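Local coordinates for exosome complex exonuclease RRP46 homolog (PDB 3HKM), which binds double-stranded DNA and single-stranded RNA, has hydrolytic DNase and phosphorolytic RNase activities in vitro, and is probably a component of the exosome, at residues T83-R86 and T87-I91; G71-K75 and Q76-Y80; V109-D112 and G113-P117. All blocks are in the same frame, centred on the assembly; numbering follows the deposited sequence.

How the contacts relate
All three contacts are local and lie in the RNase PH family fold, and two of them share one helix. Contact 2 is the loop leading into helix 77-91 and contact 1 continues that helix, with centres about 17 Å apart; contact 3 is the turn between strand 100-110 and helix 115-130. Contact 2 is a surface contact of charged side chains, a bridging water, weak bonds and one isoleucine. Contact 1 is partly buried, its regular helical bonding joined by leucines that face the protein interior. Contact 3, also partly buried, rests on a single amide-to-backbone bond and a glycine backbone shape that leaves no room for a CB. Leu-116 of contact 3 packs against side chains from both of the others.

Contact 1: residues T83-R86 and T87-I91; sequences TLKR and TLQSI
Thr-87 turns back on Thr-83 within helix 77-91, the helix of the beta-alpha-beta unit that runs from strand 61-67 to strand 100-110. Thr-83 O is gripped twice by this one residue. Thr-87 N reaches it at 2.9 Å, while Thr-87 OG1 donates to the same oxygen at 2.8 Å from well above the carbonyl plane. Having OG1 beside its own backbone N (chi1 -53°) is what lets the hydroxyl share the acceptor. Arg-86 bends at chi3 and adds a weak third bond, NH1 to Thr-83 O at 3.1 Å. On the inner face, Leu-84 and Leu-88 run alongside each other in the same direction, with Leu-84 CD1 4.1 Å from Leu-88 CG. Leu-84 also meets Val-64 and Trp-66 of strand 61-67 and Ile-120 and Cys-123 of helix 115-130; Leu-88 reaches Val-104 and Leu-127. On the outer side of the same turns, Gln-89 N bonds to Lys-85 O at 3.0 Å. The Gln-89 amide crosses the lysine chain at a slant: its NE2, which donates to Ile-62 O, lies 4.0 Å from Lys-85 CG.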
# COMPACT_ATOMS: atom_id res chain seq x y z
N THR A 83 4.44 2.18 -8.72
CA THR A 83 3.80 0.94 -8.31
C THR A 83 2.43 1.22 -7.70
O THR A 83 1.45 0.57 -8.06
CB THR A 83 4.67 0.15 -7.31
OG1 THR A 83 6.00 0.02 -7.82
CG2 THR A 83 4.09 -1.24 -7.08
N LEU A 84 2.39 2.20 -6.80
CA LEU A 84 1.15 2.64 -6.16
C LEU A 84 0.06 3.02 -7.17
O LEU A 84 -1.09 2.62 -7.02
CB LEU A 84 1.45 3.81 -5.21
CG LEU A 84 0.37 4.35 -4.27
CD1 LEU A 84 -0.26 3.24 -3.43
CD2 LEU A 84 0.96 5.43 -3.39
N LYS A 85 0.43 3.77 -8.21
CA LYS A 85 -0.51 4.17 -9.26
C LYS A 85 -1.02 2.94 -10.04
O LYS A 85 -2.21 2.85 -10.34
CB LYS A 85 0.14 5.19 -10.21
CG LYS A 85 -0.83 6.18 -10.92
CD LYS A 85 -0.07 7.05 -11.95
CE LYS A 85 -0.86 8.29 -12.43
NZ LYS A 85 -0.51 9.57 -11.74
N ARG A 86 -0.13 2.01 -10.35
CA ARG A 86 -0.50 0.75 -10.99
C ARG A 86 -1.50 -0.01 -10.14
O ARG A 86 -2.49 -0.54 -10.65
CB ARG A 86 0.72 -0.15 -11.17
CG ARG A 86 1.47 -0.03 -12.48
CD ARG A 86 2.94 -0.49 -12.31
NE ARG A 86 3.10 -1.92 -12.01
CZ ARG A 86 3.01 -2.47 -10.80
NH1 ARG A 86 2.74 -1.73 -9.73
NH2 ARG A 86 3.19 -3.78 -10.64
N THR A 87 -1.21 -0.10 -8.85
CA THR A 87 -2.00 -0.87 -7.90
C THR A 87 -3.39 -0.28 -7.69
O THR A 87 -4.39 -1.00 -7.65
CB THR A 87 -1.30 -0.94 -6.53
OG1 THR A 87 0.05 -1.40 -6.68
CG2 THR A 87 -2.05 -1.88 -5.60
N LEU A 88 -3.44 1.05 -7.54
CA LEU A 88 -4.70 1.72 -7.28
C LEU A 88 -5.60 1.70 -8.50
O LEU A 88 -6.78 1.37 -8.39
CB LEU A 88 -4.46 3.16 -6.83
CG LEU A 88 -3.87 3.35 -5.44
CD1 LEU A 88 -4.05 4.79 -5.05
CD2 LEU A 88 -4.56 2.45 -4.43
N GLN A 89 -5.06 2.07 -9.66
CA GLN A 89 -5.81 2.01 -10.91
C GLN A 89 -6.38 0.61 -11.10
O GLN A 89 -7.48 0.42 -11.62
CB GLN A 89 -4.93 2.42 -12.09
CG GLN A 89 -4.53 3.89 -12.07
CD GLN A 89 -3.62 4.29 -13.21
OE1 GLN A 89 -2.82 3.49 -13.71
NE2 GLN A 89 -3.72 5.54 -13.63
N SER A 90 -5.61 -0.38 -10.65
CA SER A 90 -5.99 -1.78 -10.71
C SER A 90 -7.24 -2.11 -9.88
O SER A 90 -8.16 -2.76 -10.38
CB SER A 90 -4.82 -2.66 -10.24
OG SER A 90 -5.20 -4.02 -10.19
N ILE A 91 -7.26 -1.67 -8.63
CA ILE A 91 -8.35 -2.06 -7.73
C ILE A 91 -9.59 -1.21 -7.88
O ILE A 91 -10.67 -1.63 -7.52
CB ILE A 91 -7.93 -2.05 -6.25
CG1 ILE A 91 -7.93 -0.63 -5.70
CG2 ILE A 91 -6.58 -2.75 -6.05
CD1 ILE A 91 -7.58 -0.54 -4.22

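Contact 2: residues G71-K75 and Q76-Y80; sequences GQIGK and QEKEY
The entry into helix 77-91 is a turn in which Gly-74 and Ile-73 meet Glu-77 and Lys-78. The Gly-74 backbone is held at both ends, though only weakly. Its N donates to Glu-77 OE1 at 3.0 Å with a strongly bent N-H, and its O accepts from Lys-78 N at 3.1 Å with an equally bent one. Glu-77 gets its carboxylate there by placing CG beside its own backbone N and bending at chi2 (99°), which turns the carboxylate back to the Gly-74 N-H. Ile-73 supplies the apolar part. Its CG1 branch lies anti to the backbone N, which carries CD1 over the first turn, 3.4 Å from Lys-78 CA, a tighter approach than usual for two carbons. CG1 itself rests 3.7 Å from Glu-77 CB. Lys-78 bends at chi3 and chi4 and brings its ammonium back toward the Ile-73 carbonyl, and one water bridges them: it donates to Ile-73 O at 2.7 Å and accepts from Lys-78 NZ at 2.8 Å. Further round, Lys-75 NZ and Glu-79 OE2 form a salt bridge at 3.5 Å, long and at the surface. Ile-73 and Glu-77 both lean on Trp-66 of strand 61-67 and on Pro-68 just after it, while Tyr-80, a turn further along, packs against Leu-116 of helix 115-130.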
# COMPACT_ATOMS: atom_id res chain seq x y z
N GLY A 71 12.66 17.03 1.52
CA GLY A 71 13.29 17.23 0.22
C GLY A 71 12.36 16.85 -0.92
O GLY A 71 11.14 16.97 -0.80
N GLN A 72 12.93 16.38 -2.03
CA GLN A 72 12.08 15.89 -3.11
C GLN A 72 12.38 14.48 -3.62
O GLN A 72 13.45 13.91 -3.37
CB GLN A 72 11.94 16.89 -4.27
CG GLN A 72 13.17 17.70 -4.63
CD GLN A 72 12.81 18.89 -5.49
OE1 GLN A 72 11.66 19.33 -5.49
NE2 GLN A 72 13.78 19.41 -6.24
N ILE A 73 11.41 13.95 -4.35
CA ILE A 73 11.31 12.53 -4.63
C ILE A 73 12.53 11.96 -5.33
O ILE A 73 12.93 12.43 -6.40
CB ILE A 73 10.01 12.21 -5.40
CG1 ILE A 73 9.70 10.71 -5.34
CG2 ILE A 73 10.08 12.72 -6.83
CD1 ILE A 73 8.30 10.36 -5.84
N GLY A 74 13.11 10.94 -4.72
CA GLY A 74 14.27 10.25 -5.26
C GLY A 74 13.89 9.11 -6.18
O GLY A 74 12.71 8.88 -6.45
N LYS A 75 14.89 8.37 -6.65
CA LYS A 75 14.65 7.30 -7.61
C LYS A 75 13.86 6.15 -7.00
O LYS A 75 13.13 5.44 -7.70
CB LYS A 75 15.97 6.78 -8.18
CG LYS A 75 16.73 5.87 -7.24
CD LYS A 75 17.77 5.05 -8.01
CE LYS A 75 17.11 4.25 -9.11
NZ LYS A 75 16.02 3.40 -8.57
N GLN A 76 14.00 5.96 -5.69
CA GLN A 76 13.25 4.91 -5.00
C GLN A 76 11.79 5.29 -4.74
O GLN A 76 10.89 4.52 -5.07
CB GLN A 76 13.94 4.49 -3.70
CG GLN A 76 12.98 3.95 -2.66
CD GLN A 76 13.56 2.83 -1.82
OE1 GLN A 76 14.28 1.97 -2.32
NE2 GLN A 76 13.21 2.82 -0.54
N GLU A 77 11.54 6.46 -4.17
CA GLU A 77 10.16 6.85 -3.85
C GLU A 77 9.36 7.19 -5.09
O GLU A 77 8.15 7.42 -5.00
CB GLU A 77 10.10 8.03 -2.88
CG GLU A 77 11.15 8.05 -1.80
CD GLU A 77 12.31 8.97 -2.14
OE1 GLU A 77 13.17 8.57 -2.96
OE2 GLU A 77 12.35 10.09 -1.59
N LYS A 78 10.02 7.26 -6.25
CA LYS A 78 9.32 7.57 -7.49
C LYS A 78 8.98 6.30 -8.27
O LYS A 78 8.17 6.31 -9.19
CB LYS A 78 10.10 8.58 -8.36
CG LYS A 78 11.04 7.96 -9.37
CD LYS A 78 11.33 8.90 -10.53
CE LYS A 78 12.63 9.69 -10.35
NZ LYS A 78 12.49 10.80 -9.37
N GLU A 79 9.60 5.19 -7.88
CA GLU A 79 9.16 3.90 -8.40
C GLU A 79 8.01 3.43 -7.52
O GLU A 79 7.10 2.75 -7.98
CB GLU A 79 10.31 2.90 -8.40
CG GLU A 79 10.77 2.48 -7.02
CD GLU A 79 12.12 1.81 -7.05
OE1 GLU A 79 12.42 1.02 -6.11
OE2 GLU A 79 12.88 2.07 -8.02
N TYR A 80 8.07 3.81 -6.25
CA TYR A 80 6.98 3.54 -5.32
C TYR A 80 5.73 4.26 -5.80
O TYR A 80 4.63 3.70 -5.77
CB TYR A 80 7.33 3.99 -3.90
CG TYR A 80 8.30 3.08 -3.19
CD1 TYR A 80 8.67 1.86 -3.74
CD2 TYR A 80 8.83 3.43 -1.95
CE1 TYR A 80 9.56 1.01 -3.09
CE2 TYR A 80 9.71 2.59 -1.29
CZ TYR A 80 10.07 1.39 -1.86
OH TYR A 80 10.95 0.55 -1.21
O HOH W 1 14.61 12.50 -8.52

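Contact 3: residues V109-D112 and G113-P117; sequences VGND and GSLLP
Asn-111 and Gly-113 make an Asx turn, and the chain leaves it through two successive residues with positive phi, Gly-113 (105°) and Ser-114 (47°). Asn-111 OD1 accepts the Gly-113 N-H at 3.0 Å in a fairly straight bond, with the donor tilted modestly from the amide plane. Swinging CG anti to the backbone N (chi1 -177°) folds the amide over the turn. At the Gly-113 backbone angles a CB would be jammed against the carbonyl O of Asp-112, so the shape suits a residue with no side chain; Ser-114 follows at the N-cap position of helix 115-130. Leu-115, in the first turn of that helix, comes up against the other end of the amide. The two side chains meet at about a right angle, Leu-115 CD2 lying 3.7 Å from Asn-111 ND2, and Leu-115 CD1 is 4.0 Å from Gly-110 O. Ser-114 OG does not cap the helix but bonds to Thr-155 O, and Asp-112 OD2 takes the Lys-157 N-H. Before the turn, Val-109 and Gly-110 face Ile-39 in a classic beta bulge, and beyond it Leu-115 lies on Thr-38 and Val-40, so strand 38-49 flanks both the end of strand 100-110 and the start of helix 115-130.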
# COMPACT_ATOMS: atom_id res chain seq x y z
N VAL A 109 5.38 10.12 6.56
CA VAL A 109 5.55 10.76 7.86
C VAL A 109 6.75 10.15 8.59
O VAL A 109 7.55 10.86 9.19
CB VAL A 109 4.27 10.61 8.72
CG1 VAL A 109 4.54 11.00 10.17
CG2 VAL A 109 3.13 11.45 8.13
N GLY A 110 6.86 8.83 8.51
CA GLY A 110 7.98 8.11 9.09
C GLY A 110 8.29 6.88 8.25
O GLY A 110 7.42 6.34 7.57
N ASN A 111 9.54 6.44 8.30
CA ASN A 111 9.93 5.26 7.54
C ASN A 111 10.78 4.31 8.38
O ASN A 111 11.99 4.50 8.50
CB ASN A 111 10.65 5.65 6.25
CG ASN A 111 11.02 4.45 5.40
OD1 ASN A 111 10.69 3.32 5.73
ND2 ASN A 111 11.71 4.69 4.30
N ASP A 112 10.12 3.32 8.97
CA ASP A 112 10.81 2.23 9.65
C ASP A 112 10.60 0.92 8.91
O ASP A 112 10.54 -0.14 9.53
CB ASP A 112 10.31 2.07 11.09
CG ASP A 112 11.15 1.09 11.89
OD1 ASP A 112 10.70 0.61 12.94
OD2 ASP A 112 12.27 0.79 11.44
N GLY A 113 10.46 0.98 7.59
CA GLY A 113 10.36 -0.22 6.78
C GLY A 113 8.97 -0.52 6.27
O GLY A 113 7.99 0.01 6.78
N SER A 114 8.90 -1.40 5.26
CA SER A 114 7.67 -1.75 4.54
C SER A 114 6.86 -0.51 4.14
O SER A 114 5.65 -0.45 4.33
CB SER A 114 6.80 -2.72 5.36
OG SER A 114 7.42 -3.99 5.44
N LEU A 115 7.56 0.49 3.58
CA LEU A 115 6.94 1.77 3.25
C LEU A 115 5.94 1.70 2.09
O LEU A 115 4.89 2.34 2.13
CB LEU A 115 8.02 2.82 2.94
CG LEU A 115 7.49 4.24 2.77
CD1 LEU A 115 6.73 4.68 4.02
CD2 LEU A 115 8.61 5.22 2.43
N LEU A 116 6.25 0.92 1.07
CA LEU A 116 5.35 0.81 -0.07
C LEU A 116 4.10 -0.01 0.30
O LEU A 116 2.97 0.37 -0.03
CB LEU A 116 6.08 0.25 -1.29
CG LEU A 116 5.50 0.46 -2.69
CD1 LEU A 116 5.11 -0.85 -3.35
CD2 LEU A 116 4.34 1.46 -2.69
N PRO A 117 4.29 -1.15 0.99
CA PRO A 117 3.11 -1.87 1.47
C PRO A 117 2.27 -1.02 2.43
O PRO A 117 1.04 -1.09 2.39
CB PRO A 117 3.72 -3.07 2.21
CG PRO A 117 5.00 -3.31 1.53
CD PRO A 117 5.53 -1.93 1.18